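Local coordinates for protein Lys-gingipain W83 (Porphyromonas gingivalis, PDB 6I9A) that cleaves proteins preferentially after lysine as a secreted cysteine endopeptidase and probable virulence factor, this chain being its catalytic part with the immunoglobulin-like domain that follows, at residues 198-203 against 223-228; 129-134 against 267-272. All blocks are in the same frame, centred on the assembly; numbering follows the deposited sequence. Where two conformers were deposited one is given.

Interaction 1: 198-203 against 223-228; sequences TGCYSH and ADPLLT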
ATOM      1  N   THR A 198       2.920  27.106 -10.077  1.00 13.90           N
ATOM      2  CA  THR A 198       4.298  27.124 -10.523  1.00 14.92           C
ATOM      3  C   THR A 198       5.274  26.524  -9.521  1.00 13.24           C
ATOM      4  O   THR A 198       5.244  26.899  -8.334  1.00 15.61           O
ATOM      5  CB  THR A 198       4.704  28.565 -10.766  1.00 16.06           C
ATOM      6  OG1 THR A 198       3.666  29.205 -11.511  1.00 19.64           O
ATOM      7  CG2 THR A 198       6.018  28.651 -11.497  1.00 19.11           C
ATOM      8  N   GLY A 199       6.044  25.549  -9.984  1.00 16.19           N
ATOM      9  CA  GLY A 199       7.087  24.916  -9.187  1.00 15.36           C
ATOM     10  C   GLY A 199       6.607  23.836  -8.236  1.00 13.31           C
ATOM     11  O   GLY A 199       7.420  23.261  -7.508  1.00 13.68           O
ATOM     12  N   CYS A 200       5.324  23.487  -8.271  1.00 12.31           N
ATOM     13  CA  CYS A 200       4.805  22.539  -7.272  1.00 12.10           C
ATOM     14  C   CYS A 200       5.435  21.152  -7.349  1.00 10.92           C
ATOM     15  O   CYS A 200       5.485  20.483  -6.328  1.00 13.14           O
ATOM     16  CB  CYS A 200       3.286  22.433  -7.341  1.00 11.23           C
ATOM     17  SG  CYS A 200       2.643  21.808  -8.921  1.00 11.75           S
ATOM     18  N   TYR A 201       5.897  20.703  -8.514  1.00  9.96           N
ATOM     19  CA  TYR A 201       6.467  19.348  -8.604  1.00  9.94           C
ATOM     20  C   TYR A 201       7.979  19.316  -8.342  1.00  9.90           C
ATOM     21  O   TYR A 201       8.538  18.228  -8.262  1.00 10.68           O
ATOM     22  CB  TYR A 201       6.111  18.695  -9.937  1.00 10.30           C
ATOM     23  CG  TYR A 201       4.597  18.521 -10.067  1.00  9.95           C
ATOM     24  CD1 TYR A 201       3.878  17.766  -9.133  1.00  9.92           C
ATOM     25  CD2 TYR A 201       3.896  19.089 -11.135  1.00 10.59           C
ATOM     26  CE1 TYR A 201       2.514  17.564  -9.262  1.00  9.53           C
ATOM     27  CE2 TYR A 201       2.523  18.912 -11.259  1.00  9.96           C
ATOM     28  CZ  TYR A 201       1.843  18.145 -10.317  1.00 10.04           C
ATOM     29  OH  TYR A 201       0.488  17.933 -10.422  1.00  9.87           O
ATOM     30  N   SER A 202       8.602  20.474  -8.106  1.00 10.25           N
ATOM     31  CA  SER A 202      10.024  20.476  -7.723  0.57 10.18           C
ATOM     32  C   SER A 202      10.260  19.653  -6.477  1.00  9.94           C
ATOM     33  O   SER A 202      11.313  19.013  -6.301  1.00 10.77           O
ATOM     34  CB  SER A 202      10.473  21.910  -7.441  0.57 10.87           C
ATOM     35  OG  SER A 202      10.622  22.576  -8.678  0.57 10.63           O
ATOM     36  N   HIS A 203       9.262  19.660  -5.580  1.00  9.89           N
ATOM     37  CA  HIS A 203       9.376  18.983  -4.284  1.00  9.91           C
ATOM     38  C   HIS A 203       9.454  17.458  -4.439  1.00  9.33           C
ATOM     39  O   HIS A 203      10.007  16.792  -3.559  1.00 10.14           O
ATOM     40  CB  HIS A 203       8.197  19.387  -3.386  1.00 10.17           C
ATOM     41  CG  HIS A 203       8.008  20.876  -3.343  1.00 10.01           C
ATOM     42  ND1 HIS A 203       8.975  21.727  -2.855  1.00 10.89           N
ATOM     43  CD2 HIS A 203       6.949  21.616  -3.741  1.00 11.40           C
ATOM     44  CE1 HIS A 203       8.475  22.949  -2.977  1.00 12.04           C
ATOM     45  NE2 HIS A 203       7.259  22.928  -3.510  1.00 12.91           N
ATOM     46  N   ALA A 223      -3.272  16.165 -14.582  1.00  9.24           N
ATOM     47  CA  ALA A 223      -3.445  17.055 -15.726  1.00 11.29           C
ATOM     48  C   ALA A 223      -3.206  18.536 -15.470  1.00  9.90           C
ATOM     49  O   ALA A 223      -2.777  19.235 -16.412  1.00 11.30           O
ATOM     50  CB  ALA A 223      -4.825  16.862 -16.331  1.00 11.84           C
ATOM     51  N   ASP A 224      -3.527  19.043 -14.287  1.00  9.80           N
ATOM     52  CA  ASP A 224      -3.375  20.508 -14.081  1.00 10.27           C
ATOM     53  C   ASP A 224      -3.390  20.809 -12.584  1.00  9.65           C
ATOM     54  O   ASP A 224      -4.456  20.743 -11.949  1.00  9.75           O
ATOM     55  CB  ASP A 224      -4.530  21.264 -14.768  1.00 12.05           C
ATOM     56  CG  ASP A 224      -4.345  22.758 -14.764  1.00 13.63           C
ATOM     57  OD1 ASP A 224      -3.457  23.241 -14.069  1.00 14.36           O
ATOM     58  OD2 ASP A 224      -5.150  23.463 -15.443  1.00 17.80           O
ATOM     59  N   PRO A 225      -2.238  21.101 -11.987  1.00  9.52           N
ATOM     60  CA  PRO A 225      -0.948  21.323 -12.653  1.00 10.75           C
ATOM     61  C   PRO A 225      -0.411  20.045 -13.288  1.00  9.83           C
ATOM     62  O   PRO A 225      -0.540  18.946 -12.733  1.00 10.23           O
ATOM     63  CB  PRO A 225      -0.041  21.810 -11.523  1.00 11.48           C
ATOM     64  CG  PRO A 225      -0.687  21.289 -10.246  1.00 10.87           C
ATOM     65  CD  PRO A 225      -2.161  21.404 -10.555  1.00  9.61           C
ATOM     66  N   LEU A 226       0.201  20.184 -14.452  1.00 10.47           N
ATOM     67  CA  LEU A 226       0.576  19.073 -15.264  1.00 11.40           C
ATOM     68  C   LEU A 226       1.847  18.368 -14.803  1.00 11.62           C
ATOM     69  O   LEU A 226       2.922  18.978 -14.626  1.00 11.65           O
ATOM     70  CB  LEU A 226       0.786  19.581 -16.712  1.00 12.17           C
ATOM     71  CG  LEU A 226       1.159  18.523 -17.767  1.00 12.50           C
ATOM     72  CD1 LEU A 226      -0.021  17.547 -18.014  1.00 14.03           C
ATOM     73  CD2 LEU A 226       1.536  19.187 -19.100  1.00 14.79           C
ATOM     74  N   LEU A 227       1.735  17.033 -14.684  1.00 10.65           N
ATOM     75  CA  LEU A 227       2.876  16.146 -14.429  1.00 11.04           C
ATOM     76  C   LEU A 227       2.681  14.953 -15.314  1.00 10.98           C
ATOM     77  O   LEU A 227       1.772  14.151 -15.081  1.00 11.42           O
ATOM     78  CB  LEU A 227       2.946  15.738 -12.967  1.00 10.84           C
ATOM     79  CG  LEU A 227       4.119  14.835 -12.568  1.00 11.07           C
ATOM     80  CD1 LEU A 227       5.476  15.530 -12.749  1.00 12.80           C
ATOM     81  CD2 LEU A 227       3.946  14.339 -11.132  1.00 11.90           C
ATOM     82  N   THR A 228       3.485  14.844 -16.346  1.00 12.11           N
ATOM     83  CA  THR A 228       3.316  13.757 -17.312  1.00 13.58           C
ATOM     84  C   THR A 228       4.228  12.561 -17.025  1.00 12.74           C
ATOM     85  O   THR A 228       5.240  12.694 -16.324  1.00 12.12           O
ATOM     86  CB  THR A 228       3.622  14.236 -18.741  1.00 14.68           C
ATOM     87  OG1 THR A 228       5.028  14.518 -18.779  1.00 15.27           O
ATOM     88  CG2 THR A 228       2.806  15.474 -19.133  1.00 14.89           C
TER
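The ring of Tyr201 lies against Leu227, whose CB stands 3.8 Å from the ring centroid and only 19° off the ring normal, a CH-pi contact over one face. CB is displaced toward the rim on the CE2 and CZ side, while CD1 and CD2 of the same leucine spread along that face to CG and to CD1 and CE1 of the tyrosine. Leu227 can do this because its CG is anti to the backbone N (chi1 -179°), which carries both methyls back along the ring. The opposite face belongs to Cys200, the preceding residue, whose SG sits 3.6 Å above the ring plane over its centre, so the ring is clamped between a sulfur and a leucine. The same SG reaches across to Pro225, 3.6 Å from its CG, and the pyrrolidine, crossing the tyrosine side chain at about a right angle, packs its CB 3.9 Å from Tyr201 CE2. At the ring's far end the contact turns polar: Tyr201 OH donates to Pro225 O at 2.7 Å. The donor stands 43° out of the carbonyl plane, so the bond is short but does not follow a lone pair. A cis peptide bond precedes Pro225, in the bend that leads into strand 226-228. In segment 198-203, a type I turn from Gly199 to Ser202, closed by Ser202 N to Gly199 O, presents Cys200 and Tyr201. Ile156 of strand 152-157 and Tyr213 of strand 210-214 also pack against Tyr201 and Pro225, and Trp222 touches both Tyr201 and Leu227. The contact thus ties the turn leading into helix 202-206 to the small antiparallel sheet of strands 217-218, 221-223 and 226-228, beside the larger mixed sheet; Ala223 touches the bound inhibitor.

Interaction 2: 129-134 against 267-272; sequences LTNIID and RVKEKG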
ATOM      1  N   LEU A 129      10.779  -4.602 -12.808  1.00 10.72           N
ATOM      2  CA  LEU A 129      10.386  -5.156 -11.507  1.00 11.01           C
ATOM      3  C   LEU A 129      11.475  -4.907 -10.464  1.00 10.80           C
ATOM      4  O   LEU A 129      11.176  -4.492  -9.343  1.00 10.40           O
ATOM      5  CB  LEU A 129      10.050  -6.657 -11.609  1.00 11.37           C
ATOM      6  CG  LEU A 129       9.608  -7.265 -10.294  1.00 11.52           C
ATOM      7  CD1 LEU A 129       8.332  -6.634  -9.739  1.00 12.77           C
ATOM      8  CD2 LEU A 129       9.419  -8.757 -10.444  1.00 12.65           C
ATOM      9  N   THR A 130      12.756  -5.108 -10.852  1.00 11.63           N
ATOM     10  CA  THR A 130      13.841  -4.798  -9.940  1.00 10.94           C
ATOM     11  C   THR A 130      13.812  -3.336  -9.527  1.00 11.00           C
ATOM     12  O   THR A 130      14.099  -3.016  -8.364  1.00 10.94           O
ATOM     13  CB  THR A 130      15.152  -5.168 -10.610  1.00 12.14           C
ATOM     14  OG1 THR A 130      15.148  -6.597 -10.757  1.00 12.43           O
ATOM     15  CG2 THR A 130      16.381  -4.709  -9.800  1.00 12.95           C
ATOM     16  N   ASN A 131      13.461  -2.429 -10.460  1.00 10.73           N
ATOM     17  CA  ASN A 131      13.402  -1.011 -10.100  1.00 11.33           C
ATOM     18  C   ASN A 131      12.427  -0.792  -8.958  1.00 10.84           C
ATOM     19  O   ASN A 131      12.668  -0.024  -8.028  1.00 10.98           O
ATOM     20  CB  ASN A 131      12.948  -0.195 -11.282  1.00 12.12           C
ATOM     21  CG  ASN A 131      13.954  -0.114 -12.378  1.00 12.89           C
ATOM     22  OD1 ASN A 131      15.140  -0.457 -12.192  1.00 14.04           O
ATOM     23  ND2 ASN A 131      13.543   0.338 -13.558  1.00 12.56           N
ATOM     24  N   ILE A 132      11.242  -1.425  -9.058  1.00 10.38           N
ATOM     25  CA  ILE A 132      10.232  -1.254  -7.998  1.00 10.70           C
ATOM     26  C   ILE A 132      10.760  -1.823  -6.703  1.00 10.01           C
ATOM     27  O   ILE A 132      10.667  -1.200  -5.640  1.00  9.89           O
ATOM     28  CB  ILE A 132       8.918  -1.970  -8.372  1.00 10.61           C
ATOM     29  CG1 ILE A 132       8.357  -1.462  -9.714  1.00 11.28           C
ATOM     30  CG2 ILE A 132       7.884  -1.808  -7.221  1.00 12.33           C
ATOM     31  CD1 ILE A 132       7.147  -2.262 -10.215  1.00 12.34           C
ATOM     32  N   ILE A 133      11.279  -3.078  -6.788  1.00 10.45           N
ATOM     33  CA  ILE A 133      11.744  -3.760  -5.568  1.00 11.03           C
ATOM     34  C   ILE A 133      12.835  -2.986  -4.869  1.00 10.38           C
ATOM     35  O   ILE A 133      12.853  -2.902  -3.637  1.00 10.32           O
ATOM     36  CB  ILE A 133      12.225  -5.179  -5.964  1.00 10.24           C
ATOM     37  CG1 ILE A 133      11.024  -6.005  -6.393  1.00 10.71           C
ATOM     38  CG2 ILE A 133      13.018  -5.849  -4.804  1.00 11.14           C
ATOM     39  CD1 ILE A 133      11.406  -7.324  -7.074  1.00 11.29           C
ATOM     40  N   ASP A 134      13.795  -2.416  -5.640  1.00 10.46           N
ATOM     41  CA  ASP A 134      14.903  -1.704  -4.965  1.00 10.96           C
ATOM     42  C   ASP A 134      14.395  -0.516  -4.155  1.00 10.65           C
ATOM     43  O   ASP A 134      14.915  -0.177  -3.078  1.00 10.98           O
ATOM     44  CB  ASP A 134      15.908  -1.245  -5.999  1.00 12.54           C
ATOM     45  CG  ASP A 134      16.715  -2.385  -6.596  1.00 14.76           C
ATOM     46  OD1 ASP A 134      16.758  -3.496  -5.993  1.00 15.73           O
ATOM     47  OD2 ASP A 134      17.339  -2.168  -7.653  1.00 15.52           O
ATOM     48  N   ARG A 267       7.561   2.113 -11.939  1.00 10.03           N
ATOM     49  CA  ARG A 267       8.618   1.436 -12.723  1.00 10.86           C
ATOM     50  C   ARG A 267       9.912   2.240 -12.819  1.00 11.18           C
ATOM     51  O   ARG A 267      10.955   1.632 -13.053  1.00 12.32           O
ATOM     52  CB  ARG A 267       8.131   1.160 -14.147  1.00 10.64           C
ATOM     53  CG  ARG A 267       7.040   0.123 -14.228  1.00 10.23           C
ATOM     54  CD  ARG A 267       6.488   0.072 -15.627  1.00 10.72           C
ATOM     55  NE  ARG A 267       5.492  -0.996 -15.685  1.00 10.59           N
ATOM     56  CZ  ARG A 267       4.942  -1.450 -16.809  1.00 10.32           C
ATOM     57  NH1 ARG A 267       5.231  -0.878 -17.981  1.00 11.24           N
ATOM     58  NH2 ARG A 267       4.051  -2.437 -16.764  1.00 11.09           N
ATOM     59  N   VAL A 268       9.880   3.578 -12.724  1.00 10.89           N
ATOM     60  CA  VAL A 268      11.098   4.353 -12.988  1.00 11.31           C
ATOM     61  C   VAL A 268      12.189   4.022 -11.970  1.00 10.90           C
ATOM     62  O   VAL A 268      11.952   3.822 -10.765  1.00 11.50           O
ATOM     63  CB  VAL A 268      10.805   5.861 -13.065  1.00 10.52           C
ATOM     64  CG1 VAL A 268      10.144   6.240 -14.391  1.00 11.65           C
ATOM     65  CG2 VAL A 268       9.991   6.365 -11.872  1.00 10.87           C
ATOM     66  N   LYS A 269      13.448   3.984 -12.484  1.00 11.45           N
ATOM     67  CA  LYS A 269      14.582   3.527 -11.699  1.00 11.60           C
ATOM     68  C   LYS A 269      15.129   4.599 -10.768  1.00 12.03           C
ATOM     69  O   LYS A 269      15.462   5.689 -11.230  1.00 12.04           O
ATOM     70  CB  LYS A 269      15.716   3.078 -12.649  1.00 13.08           C
ATOM     71  CG  LYS A 269      16.881   2.460 -11.868  1.00 14.42           C
ATOM     72  CD  LYS A 269      17.875   1.750 -12.805  1.00 18.48           C
ATOM     73  CE  LYS A 269      18.853   0.838 -12.047  1.00 21.21           C
ATOM     74  NZ  LYS A 269      18.206  -0.415 -11.461  1.00 23.56           N
ATOM     75  N   GLU A 270      15.256   4.287  -9.481  1.00 11.51           N
ATOM     76  CA  GLU A 270      15.900   5.174  -8.497  1.00 12.59           C
ATOM     77  C   GLU A 270      15.319   6.586  -8.537  1.00 11.32           C
ATOM     78  O   GLU A 270      16.010   7.577  -8.301  1.00 12.70           O
ATOM     79  CB  GLU A 270      17.440   5.188  -8.695  1.00 14.82           C
ATOM     80  CG  GLU A 270      18.056   3.813  -8.378  1.00 17.70           C
ATOM     81  CD  GLU A 270      19.542   3.685  -8.641  1.00 23.98           C
ATOM     82  OE1 GLU A 270      20.126   4.601  -9.249  1.00 29.03           O
ATOM     83  OE2 GLU A 270      20.120   2.662  -8.219  1.00 33.55           O
ATOM     84  N   LYS A 271      14.007   6.643  -8.732  1.00 10.94           N
ATOM     85  CA  LYS A 271      13.250   7.900  -8.684  1.00 10.74           C
ATOM     86  C   LYS A 271      11.784   7.505  -8.567  1.00  9.84           C
ATOM     87  O   LYS A 271      11.441   6.333  -8.674  1.00 10.69           O
ATOM     88  CB  LYS A 271      13.569   8.759  -9.918  1.00 11.64           C
ATOM     89  CG  LYS A 271      13.030   8.141 -11.209  1.00 11.37           C
ATOM     90  CD  LYS A 271      13.461   8.872 -12.507  1.00 12.03           C
ATOM     91  CE  LYS A 271      14.946   8.817 -12.813  1.00 13.22           C
ATOM     92  NZ  LYS A 271      15.372   7.479 -13.335  1.00 17.90           N
ATOM     93  N   GLY A 272      10.929   8.502  -8.434  1.00  9.54           N
ATOM     94  CA  GLY A 272       9.495   8.205  -8.358  1.00  9.82           C
ATOM     95  C   GLY A 272       9.091   7.536  -7.048  1.00  9.15           C
ATOM     96  O   GLY A 272       9.608   7.834  -5.955  1.00 10.00           O
TER
HETATM   97  O   HOH W   1      14.914   1.662  -8.487  1.00 12.84           O
HETATM   98  O   HOH W   2      17.038  -2.411 -13.021  1.00 27.80           O
HETATM   99  O   HOH W   3      17.227   0.163  -8.916  1.00 18.95           O
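Asn131 of helix 126-141 turns its CB toward the loop 267-272 and meets it along its whole length. CB lies 3.2 Å from Arg267 O. The next atom, CG, is anti to the carbonyl carbon of its own residue (chi1 -70°), and this puts Arg267 O close to the amide plane, on the ND2 side, and the CB of Lys269 over one face; the two side chains cross at about a right angle, with Lys269 CB 3.7 Å from Asn131 CG. Beyond this the amide divides its work. ND2 donates to Arg267 O at 2.9 Å, with the nitrogen almost in line with the C=O bond (176°), although the acceptor is tilted slightly from the amide plane. OD1 accepts from Lys269 NZ at 3.2 Å and also from a water that in turn accepts from NZ, so the ammonium grips the amide oxygen both directly and through water. Lys269 folds over the amide to achieve this: its chain runs extended until a bend at chi4 (70°) brings NZ back to OD1. A second water links that NZ to Asp134 OD2; the two charged groups are 4.3 Å apart, beyond a salt bridge, so their attraction is probably moderated by the water. A third water joins Asn131 O to Glu270 N, stitching the helix backbone to the loop. One residue on, Ile132 CG1 approaches Arg267 CA, and the arginine's guanidinium turns away to Asp85, a calcium ligand, and to Ser122. Lys135, further along helix 126-141, reaches Val268 O and Lys271 O. The contact therefore fastens that helix to the exit of helix 261-267 and to the loop entering strand 273-279, one of the strands of the mixed sheet.

How the interactions relate
Both contacts belong to the C25 peptidase unit, with centres 21 Å apart and nearest atoms about 8 Å apart. Interaction 1 is the more buried: three of its five touching residues are buried, and it joins neighbouring parts of the chain by apolar surfaces finished with one direct hydrogen bond. Interaction 2 is only partly buried and brings together segments 133 residues apart; amide, ammonium and waters carry it. Both reach the mixed sheet, the first beside strands 152-157 and 210-214, the second just before strand 273-279, where it bridges to the helix following strand 117-121 of the four-stranded parallel sheet. Interaction 1 adjoins the inhibitor pocket, interaction 2 a calcium site.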